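Local coordinates for pectate lyase (Paenibacillus sp. 0602, PDB 5GT5), which cleaves polygalacturonate and partly methylated pectins by endo-acting beta-elimination, probably with calcium as cofactor, at residues D275-R281 and N324-E330. The protein carries 1 engineered substitution. Numbering follows the deposited sequence.
Sequences DRMPRLR and NGAISTE
Backbone bonds pair Arg279, Leu280 and Arg281 in parallel register with Ile327, Ser328 and Thr329. Ile327 N donates to Pro278 O at 2.9 Å, and Leu280 N donates to Ile327 O. Before the strand, where the peptide bond preceding Pro278 is cis, Met277 N still reaches Gly325 O at 2.8 Å. Leu280 O is gripped twice by Thr329, whose N and OG1 approach from opposite faces of the carbonyl plane. A chi1 of 72° turns Thr329 OG1 back over the main chain, 2.8 Å from Leu280 O. The strands belong to neighbouring coils of the right-handed parallel beta-helix of polysaccharide lyase family 1. Strands 248-249 and 346-349 flank the pair. Arg276, probably the catalytic arginine, lies just before strand 279-281, its side chain close to the probable calcium ligands Asp174 and Asp178. Arg281 NE forms a salt bridge with Glu330 OE2 (2.9 Å), entering from above the carboxylate plane. Asp254 N and Ser253 OG also bind this carboxylate. A water links Glu330 OE2 to Arg279 NH2. Arg279 NH1 makes a weak hydrogen bond to Thr329 OG1, while Thr329 CG2 lies over one face of the Arg279 guanidinium. Asn324 ND2 donates to Asp275 OD1 at 3.0 Å, again from above the carboxylate plane. Ile327 CD1 lies 3.5 Å from Arg276 N, a buried amide without a hydrogen-bond partner. Apolar contact joins Ala326 CB to Pro278 CD.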
ATOM      1  N   ASP A 275      28.606  -2.949   7.457  1.00  5.50           N
ATOM      2  CA  ASP A 275      27.717  -1.998   8.143  1.00  5.30           C
ATOM      3  C   ASP A 275      26.319  -2.064   7.560  1.00  5.62           C
ATOM      4  O   ASP A 275      26.124  -2.477   6.409  1.00  7.08           O
ATOM      5  CB  ASP A 275      28.307  -0.580   7.951  1.00  7.98           C
ATOM      6  CG  ASP A 275      27.802   0.464   8.940  1.00  9.16           C
ATOM      7  OD1 ASP A 275      27.061   0.153   9.913  1.00  7.56           O
ATOM      8  OD2 ASP A 275      28.183   1.642   8.729  1.00 10.20           O
ATOM      9  N   ARG A 276      25.345  -1.646   8.362  1.00  5.58           N
ATOM     10  CA  ARG A 276      23.966  -1.396   7.921  1.00  5.02           C
ATOM     11  C   ARG A 276      23.237  -2.673   7.532  1.00  4.25           C
ATOM     12  O   ARG A 276      22.779  -2.842   6.395  1.00  6.37           O
ATOM     13  CB  ARG A 276      23.916  -0.368   6.792  1.00  7.44           C
ATOM     14  CG  ARG A 276      24.684   0.917   7.065  1.00  7.48           C
ATOM     15  CD  ARG A 276      24.309   1.927   5.975  1.00  9.21           C
ATOM     16  NE  ARG A 276      25.000   3.207   6.168  1.00 10.86           N
ATOM     17  CZ  ARG A 276      25.008   4.179   5.243  1.00 11.77           C
ATOM     18  NH1 ARG A 276      24.425   3.991   4.081  1.00 13.24           N
ATOM     19  NH2 ARG A 276      25.653   5.313   5.483  1.00 21.28           N
ATOM     20  N   MET A 277      23.074  -3.562   8.504  1.00  5.60           N
ATOM     21  CA  MET A 277      22.330  -4.812   8.252  1.00  6.00           C
ATOM     22  C   MET A 277      21.124  -4.993   9.176  1.00  6.81           C
ATOM     23  O   MET A 277      21.087  -5.922   9.982  1.00  7.09           O
ATOM     24  CB  MET A 277      23.274  -6.006   8.390  1.00  5.99           C
ATOM     25  CG  MET A 277      24.317  -6.069   7.250  1.00  8.82           C
ATOM     26  SD  MET A 277      25.652  -7.238   7.576  1.00  7.06           S
ATOM     27  CE  MET A 277      26.591  -6.293   8.762  1.00  9.31           C
ATOM     28  N   PRO A 278      20.126  -4.090   9.083  1.00  6.91           N
ATOM     29  CA  PRO A 278      20.034  -2.843   8.319  1.00  4.95           C
ATOM     30  C   PRO A 278      20.458  -1.660   9.172  1.00  6.50           C
ATOM     31  O   PRO A 278      20.755  -1.824  10.364  1.00  6.81           O
ATOM     32  CB  PRO A 278      18.549  -2.755   8.015  1.00  7.59           C
ATOM     33  CG  PRO A 278      17.928  -3.262   9.336  1.00  8.27           C
ATOM     34  CD  PRO A 278      18.883  -4.324   9.855  1.00  7.14           C
ATOM     35  N   ARG A 279      20.507  -0.467   8.575  1.00  5.84           N
ATOM     36  CA  ARG A 279      20.503   0.761   9.376  1.00  4.95           C
ATOM     37  C   ARG A 279      19.137   1.417   9.220  1.00  4.44           C
ATOM     38  O   ARG A 279      18.762   1.850   8.124  1.00  6.83           O
ATOM     39  CB  ARG A 279      21.577   1.742   8.913  1.00  5.64           C
ATOM     40  CG  ARG A 279      21.714   2.948   9.866  1.00  7.76           C
ATOM     41  CD  ARG A 279      22.167   4.192   9.099  1.00  7.72           C
ATOM     42  NE  ARG A 279      22.625   5.207  10.039  1.00  8.28           N
ATOM     43  CZ  ARG A 279      21.820   5.970  10.767  1.00  8.74           C
ATOM     44  NH1 ARG A 279      20.488   5.882  10.663  1.00  9.54           N
ATOM     45  NH2 ARG A 279      22.386   6.838  11.609  1.00  8.44           N
ATOM     46  N   LEU A 280      18.399   1.503  10.320  1.00  5.35           N
ATOM     47  CA  LEU A 280      17.040   2.044  10.296  1.00  4.61           C
ATOM     48  C   LEU A 280      16.919   3.380  11.011  1.00  5.48           C
ATOM     49  O   LEU A 280      17.504   3.567  12.073  1.00  6.50           O
ATOM     50  CB  LEU A 280      16.112   1.061  11.002  1.00  5.80           C
ATOM     51  CG  LEU A 280      14.640   1.499  11.093  1.00  5.24           C
ATOM     52  CD1 LEU A 280      13.969   1.580   9.707  1.00  8.98           C
ATOM     53  CD2 LEU A 280      13.903   0.480  11.966  1.00  8.28           C
ATOM     54  N   ARG A 281      16.120   4.291  10.449  1.00  5.79           N
ATOM     55  CA  ARG A 281      15.604   5.466  11.165  1.00  6.52           C
ATOM     56  C   ARG A 281      14.091   5.337  11.278  1.00  6.27           C
ATOM     57  O   ARG A 281      13.410   5.057  10.286  1.00  6.11           O
ATOM     58  CB  ARG A 281      15.876   6.752  10.378  1.00  7.12           C
ATOM     59  CG  ARG A 281      17.299   7.197  10.360  1.00  7.74           C
ATOM     60  CD  ARG A 281      17.425   8.517   9.588  1.00  6.87           C
ATOM     61  NE  ARG A 281      18.706   9.129   9.863  1.00  8.99           N
ATOM     62  CZ  ARG A 281      19.804   9.010   9.132  1.00  7.52           C
ATOM     63  NH1 ARG A 281      19.819   8.294   8.006  1.00  8.61           N
ATOM     64  NH2 ARG A 281      20.913   9.622   9.524  1.00 11.15           N
ATOM     65  N   ASN A 324      30.091  -3.361  12.084  1.00  6.83           N
ATOM     66  CA  ASN A 324      28.767  -3.198  12.639  1.00  6.00           C
ATOM     67  C   ASN A 324      27.820  -4.249  12.109  1.00  6.10           C
ATOM     68  O   ASN A 324      28.081  -4.863  11.083  1.00  8.81           O
ATOM     69  CB  ASN A 324      28.185  -1.828  12.296  1.00  7.55           C
ATOM     70  CG  ASN A 324      28.904  -0.671  12.987  1.00  9.86           C
ATOM     71  OD1 ASN A 324      29.663  -0.854  13.958  1.00  9.29           O
ATOM     72  ND2 ASN A 324      28.660   0.548  12.469  1.00  8.71           N
ATOM     73  N   GLY A 325      26.713  -4.439  12.789  1.00  6.42           N
ATOM     74  CA  GLY A 325      25.672  -5.362  12.360  1.00  4.62           C
ATOM     75  C   GLY A 325      24.363  -4.637  12.085  1.00  6.11           C
ATOM     76  O   GLY A 325      24.229  -3.937  11.068  1.00  8.81           O
ATOM     77  N   ALA A 326      23.393  -4.798  12.981  1.00  5.60           N
ATOM     78  CA  ALA A 326      22.087  -4.135  12.873  1.00  5.23           C
ATOM     79  C   ALA A 326      22.104  -2.853  13.699  1.00  6.42           C
ATOM     80  O   ALA A 326      22.689  -2.807  14.806  1.00  6.42           O
ATOM     81  CB  ALA A 326      20.981  -5.088  13.392  1.00  6.60           C
ATOM     82  N   ILE A 327      21.489  -1.799  13.168  1.00  6.56           N
ATOM     83  CA  ILE A 327      21.526  -0.477  13.796  1.00  7.02           C
ATOM     84  C   ILE A 327      20.120   0.115  13.775  1.00  6.05           C
ATOM     85  O   ILE A 327      19.525   0.275  12.702  1.00  6.79           O
ATOM     86  CB  ILE A 327      22.471   0.474  13.021  1.00  6.43           C
ATOM     87  CG1 ILE A 327      23.871  -0.133  12.902  1.00  7.43           C
ATOM     88  CG2 ILE A 327      22.598   1.802  13.782  1.00  7.46           C
ATOM     89  CD1 ILE A 327      24.197  -0.686  11.535  1.00 15.61           C
ATOM     90  N   SER A 328      19.588   0.448  14.947  1.00  5.80           N
ATOM     91  CA  SER A 328      18.301   1.118  15.058  1.00  5.57           C
ATOM     92  C   SER A 328      18.530   2.516  15.602  1.00  7.64           C
ATOM     93  O   SER A 328      19.199   2.674  16.631  1.00  7.46           O
ATOM     94  CB  SER A 328      17.390   0.376  16.038  1.00  6.90           C
ATOM     95  OG  SER A 328      16.092   0.976  16.007  1.00  7.16           O
ATOM     96  N   THR A 329      17.982   3.521  14.906  1.00  6.10           N
ATOM     97  CA  THR A 329      18.167   4.912  15.323  1.00  5.69           C
ATOM     98  C   THR A 329      16.851   5.662  15.291  1.00  7.34           C
ATOM     99  O   THR A 329      15.887   5.255  14.629  1.00  7.59           O
ATOM    100  CB  THR A 329      19.194   5.685  14.437  1.00  5.69           C
ATOM    101  OG1 THR A 329      18.624   5.941  13.133  1.00  6.62           O
ATOM    102  CG2 THR A 329      20.530   4.934  14.294  1.00  7.38           C
ATOM    103  N   GLU A 330      16.846   6.796  15.996  1.00  7.24           N
ATOM    104  CA  GLU A 330      15.778   7.779  15.851  1.00  7.72           C
ATOM    105  C   GLU A 330      14.403   7.162  16.057  1.00  7.52           C
ATOM    106  O   GLU A 330      13.486   7.320  15.252  1.00  7.84           O
ATOM    107  CB  GLU A 330      15.858   8.526  14.494  1.00  7.73           C
ATOM    108  CG  GLU A 330      17.214   9.223  14.294  1.00  8.98           C
ATOM    109  CD  GLU A 330      17.403   9.870  12.937  1.00  7.58           C
ATOM    110  OE1 GLU A 330      16.409  10.067  12.225  1.00  8.49           O
ATOM    111  OE2 GLU A 330      18.569  10.146  12.574  1.00  9.81           O
TER
HETATM  112  O   HOH W   1      20.847   8.863  13.322  1.00  9.31           O